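Local coordinates for protein polyketide synthase III (Ectocarpus siliculosus, PDB 4B0N) that probably transfers acyl groups as a type III polyketide synthase of the chalcone/stilbene synthase family, with a role in phlorotannin monomer biosynthesis, at residues A[274-282]-A[295-306]. Residues are numbered along the deposited sequence; the frame is centred on the assembly and turned at random.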
loop_
_atom_site.group_PDB
_atom_site.type_symbol
_atom_site.label_atom_id
_atom_site.label_comp_id
_atom_site.label_asym_id
_atom_site.label_seq_id
_atom_site.Cartn_x
_atom_site.Cartn_y
_atom_site.Cartn_z
ATOM N N LEU A 274 -3.595 18.529 -1.075
ATOM C CA LEU A 274 -3.181 18.549 0.325
ATOM C C LEU A 274 -3.383 19.953 0.904
ATOM O O LEU A 274 -2.917 20.946 0.339
ATOM C CB LEU A 274 -1.713 18.130 0.452
ATOM C CG LEU A 274 -1.251 17.279 1.642
ATOM C CD1 LEU A 274 0.240 17.018 1.530
ATOM C CD2 LEU A 274 -1.562 17.913 2.991
ATOM N N MET A 275 -4.081 20.023 2.034
ATOM C CA MET A 275 -4.388 21.297 2.682
ATOM C C MET A 275 -3.267 21.725 3.627
ATOM O O MET A 275 -2.785 20.926 4.437
ATOM C CB MET A 275 -5.717 21.205 3.440
ATOM C CG MET A 275 -6.894 20.759 2.585
ATOM S SD MET A 275 -8.209 20.001 3.556
ATOM C CE MET A 275 -9.319 19.473 2.254
ATOM N N GLU A 276 -2.861 22.990 3.511
ATOM C CA GLU A 276 -1.804 23.558 4.346
ATOM C C GLU A 276 -2.250 23.690 5.800
ATOM O O GLU A 276 -3.378 24.105 6.078
ATOM C CB GLU A 276 -1.366 24.925 3.806
ATOM C CG GLU A 276 -0.678 24.870 2.448
ATOM C CD GLU A 276 -0.606 26.224 1.759
ATOM O OE1 GLU A 276 -0.076 27.181 2.367
ATOM O OE2 GLU A 276 -1.070 26.331 0.600
ATOM N N GLY A 277 -1.355 23.318 6.714
ATOM C CA GLY A 277 -1.589 23.443 8.153
ATOM C C GLY A 277 -2.751 22.630 8.696
ATOM O O GLY A 277 -3.465 23.087 9.593
ATOM N N THR A 278 -2.943 21.430 8.151
ATOM C CA THR A 278 -4.012 20.523 8.591
ATOM C C THR A 278 -3.429 19.166 9.007
ATOM O O THR A 278 -4.084 18.124 8.903
ATOM C CB THR A 278 -5.083 20.330 7.495
ATOM O OG1 THR A 278 -4.458 19.877 6.289
ATOM C CG2 THR A 278 -5.822 21.633 7.218
ATOM N N GLU A 279 -2.192 19.206 9.496
ATOM C CA GLU A 279 -1.412 18.012 9.822
ATOM C C GLU A 279 -2.031 17.174 10.940
ATOM O O GLU A 279 -1.919 15.945 10.942
ATOM C CB GLU A 279 0.021 18.406 10.204
ATOM C CG GLU A 279 0.833 19.072 9.095
ATOM C CD GLU A 279 0.674 20.585 9.051
ATOM O OE1 GLU A 279 -0.106 21.145 9.857
ATOM O OE2 GLU A 279 1.338 21.225 8.206
ATOM N N ASP A 280 -2.679 17.853 11.884
ATOM C CA ASP A 280 -3.289 17.208 13.043
ATOM C C ASP A 280 -4.687 16.654 12.746
ATOM O O ASP A 280 -5.235 15.889 13.546
ATOM C CB ASP A 280 -3.339 18.181 14.226
ATOM C CG ASP A 280 -4.111 19.455 13.909
ATOM O OD1 ASP A 280 -3.703 20.193 12.985
ATOM O OD2 ASP A 280 -5.120 19.724 14.596
ATOM N N GLY A 281 -5.245 17.035 11.597
ATOM C CA GLY A 281 -6.595 16.630 11.196
ATOM C C GLY A 281 -6.889 15.149 11.359
ATOM O O GLY A 281 -7.820 14.769 12.074
ATOM N N ILE A 282 -6.093 14.318 10.690
ATOM C CA ILE A 282 -6.204 12.861 10.790
ATOM C C ILE A 282 -4.819 12.257 11.034
ATOM O O ILE A 282 -3.962 12.274 10.149
ATOM C CB ILE A 282 -6.831 12.232 9.518
ATOM C CG1 ILE A 282 -8.161 12.911 9.161
ATOM C CG2 ILE A 282 -7.028 10.732 9.703
ATOM C CD1 ILE A 282 -8.638 12.670 7.743
ATOM N N LEU A 295 -8.702 11.939 15.646
ATOM C CA LEU A 295 -9.112 13.097 14.863
ATOM C C LEU A 295 -9.275 14.306 15.766
ATOM O O LEU A 295 -9.826 14.193 16.862
ATOM C CB LEU A 295 -10.437 12.813 14.154
ATOM C CG LEU A 295 -10.602 11.463 13.451
ATOM C CD1 LEU A 295 -12.049 11.253 13.029
ATOM C CD2 LEU A 295 -9.667 11.339 12.256
ATOM N N SER A 296 -8.799 15.461 15.306
ATOM C CA SER A 296 -8.975 16.702 16.053
ATOM C C SER A 296 -10.385 17.255 15.854
ATOM O O SER A 296 -11.056 16.940 14.865
ATOM C CB SER A 296 -7.925 17.745 15.659
ATOM O OG SER A 296 -8.236 18.353 14.419
ATOM N N LYS A 297 -10.818 18.080 16.804
ATOM C CA LYS A 297 -12.124 18.731 16.753
ATOM C C LYS A 297 -12.189 19.706 15.580
ATOM O O LYS A 297 -13.277 20.107 15.159
ATOM C CB LYS A 297 -12.391 19.491 18.055
ATOM C CG LYS A 297 -11.916 18.796 19.321
ATOM C CD LYS A 297 -11.857 19.773 20.484
ATOM C CE LYS A 297 -10.939 19.260 21.583
ATOM N NZ LYS A 297 -10.758 20.241 22.690
ATOM N N PHE A 298 -11.020 20.073 15.059
ATOM C CA PHE A 298 -10.900 21.083 14.008
ATOM C C PHE A 298 -11.005 20.502 12.597
ATOM O O PHE A 298 -11.045 21.250 11.615
ATOM C CB PHE A 298 -9.588 21.865 14.167
ATOM C CG PHE A 298 -9.227 22.163 15.597
ATOM C CD1 PHE A 298 -10.079 22.910 16.408
ATOM C CD2 PHE A 298 -8.031 21.698 16.134
ATOM C CE1 PHE A 298 -9.749 23.180 17.726
ATOM C CE2 PHE A 298 -7.694 21.969 17.451
ATOM C CZ PHE A 298 -8.553 22.709 18.248
ATOM N N LEU A 299 -11.057 19.174 12.502
ATOM C CA LEU A 299 -11.174 18.478 11.217
ATOM C C LEU A 299 -12.370 18.974 10.391
ATOM O O LEU A 299 -12.207 19.274 9.209
ATOM C CB LEU A 299 -11.246 16.958 11.418
ATOM C CG LEU A 299 -10.636 15.986 10.396
ATOM C CD1 LEU A 299 -10.953 14.560 10.816
ATOM C CD2 LEU A 299 -11.099 16.216 8.963
ATOM N N PRO A 300 -13.572 19.063 11.007
ATOM C CA PRO A 300 -14.710 19.608 10.269
ATOM C C PRO A 300 -14.465 21.022 9.742
ATOM O O PRO A 300 -14.860 21.324 8.615
ATOM C CB PRO A 300 -15.832 19.609 11.310
ATOM C CG PRO A 300 -15.483 18.492 12.224
ATOM C CD PRO A 300 -13.988 18.543 12.325
ATOM N N GLN A 301 -13.812 21.863 10.543
ATOM C CA GLN A 301 -13.478 23.234 10.133
ATOM C C GLN A 301 -12.507 23.266 8.949
ATOM O O GLN A 301 -12.640 24.105 8.057
ATOM C CB GLN A 301 -12.910 24.046 11.306
ATOM C CG GLN A 301 -13.927 24.433 12.374
ATOM C CD GLN A 301 -14.067 23.397 13.476
ATOM O OE1 GLN A 301 -14.276 22.211 13.218
ATOM N NE2 GLN A 301 -13.963 23.848 14.720
ATOM N N TYR A 302 -11.543 22.345 8.945
ATOM C CA TYR A 302 -10.591 22.207 7.840
ATOM C C TYR A 302 -11.306 21.919 6.521
ATOM O O TYR A 302 -10.926 22.448 5.473
ATOM C CB TYR A 302 -9.581 21.083 8.108
ATOM C CG TYR A 302 -8.682 21.256 9.318
ATOM C CD1 TYR A 302 -8.375 22.523 9.826
ATOM C CD2 TYR A 302 -8.101 20.144 9.930
ATOM C CE1 TYR A 302 -7.541 22.670 10.927
ATOM C CE2 TYR A 302 -7.265 20.281 11.027
ATOM C CZ TYR A 302 -6.987 21.544 11.521
ATOM O OH TYR A 302 -6.157 21.683 12.612
ATOM N N ILE A 303 -12.336 21.074 6.591
ATOM C CA ILE A 303 -13.115 20.679 5.420
ATOM C C ILE A 303 -13.871 21.875 4.843
ATOM O O ILE A 303 -13.678 22.225 3.685
ATOM C CB ILE A 303 -14.072 19.501 5.735
ATOM C CG1 ILE A 303 -13.270 18.254 6.128
ATOM C CG2 ILE A 303 -14.974 19.198 4.543
ATOM C CD1 ILE A 303 -14.071 17.207 6.872
ATOM N N ALA A 304 -14.702 22.514 5.666
ATOM C CA ALA A 304 -15.487 23.677 5.244
ATOM C C ALA A 304 -14.609 24.828 4.753
ATOM O O ALA A 304 -15.035 25.622 3.912
ATOM C CB ALA A 304 -16.393 24.147 6.376
ATOM N N LYS A 305 -13.388 24.901 5.278
ATOM C CA LYS A 305 -12.445 25.953 4.916
ATOM C C LYS A 305 -11.751 25.680 3.583
ATOM O O LYS A 305 -11.323 26.616 2.906
ATOM C CB LYS A 305 -11.402 26.137 6.023
ATOM C CG LYS A 305 -10.603 27.428 5.931
ATOM C CD LYS A 305 -9.801 27.683 7.197
ATOM C CE LYS A 305 -9.160 29.064 7.182
ATOM N NZ LYS A 305 -8.050 29.167 6.195
ATOM N N ASN A 306 -11.656 24.407 3.201
ATOM C CA ASN A 306 -10.870 24.013 2.028
ATOM C C ASN A 306 -11.603 23.240 0.927
ATOM O O ASN A 306 -11.084 23.121 -0.187
ATOM C CB ASN A 306 -9.633 23.225 2.464
ATOM C CG ASN A 306 -8.597 24.093 3.147
ATOM O OD1 ASN A 306 -8.135 25.085 2.586
ATOM N ND2 ASN A 306 -8.217 23.713 4.360
HETATM O O HOH W 1 -5.504 24.586 2.087
#
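D280 and Y302 meet where the loop ahead of the hairpin 282-295 lies against the start of helix 299-316, in the C-terminal half of this thiolase-like fold. The Y302 hydroxyl reaches the D280 carboxylate through weak hydrogen bonding, OH lying 2.9 Å from OD1 and almost as near OD2. Carboxylate and ring planes stand 85° apart. D280 CG sits between its own backbone N and carbonyl carbon (chi1 58°), which brings the carboxylate over to the tyrosine and to S296 OG, which gives OD2 a weak hydrogen bond at 3.4 Å. The same serine oxygen accepts from F298 N, a weak capping bond at the turn into the helix. Further down the tyrosine, T278 CG2 lies over one face, 3.8 Å from the ring centroid in a CH-pi contact, while G281 CA meets the edge. A phenylalanine in place of Y302 could keep both contacts but would probably leave the D280 carboxylate without its tyrosine donor, freer to turn.

The T278 hydroxyl is well used: OG1 donates to M275 O at 2.7 Å, coming from above the carbonyl plane, and accepts from V404 N. N306, alongside M275, gives ND2 weakly to Y302 O; its OD1 accepts a hydrogen bond from a water at 2.7 Å, and that water weakly accepts from E276 N.

At the hairpin's base, I282 and L295 form an antiparallel non-hydrogen-bonded pair whose side chains share one face; both residues line the arachidonic acid pocket and touch the bound ligand. Just outside the pair, G281 O receives a weak bond from S296 N at 3.4 Å. L299 CD1, which also lies against G281 O, packs 3.6 Å from I282 CG1.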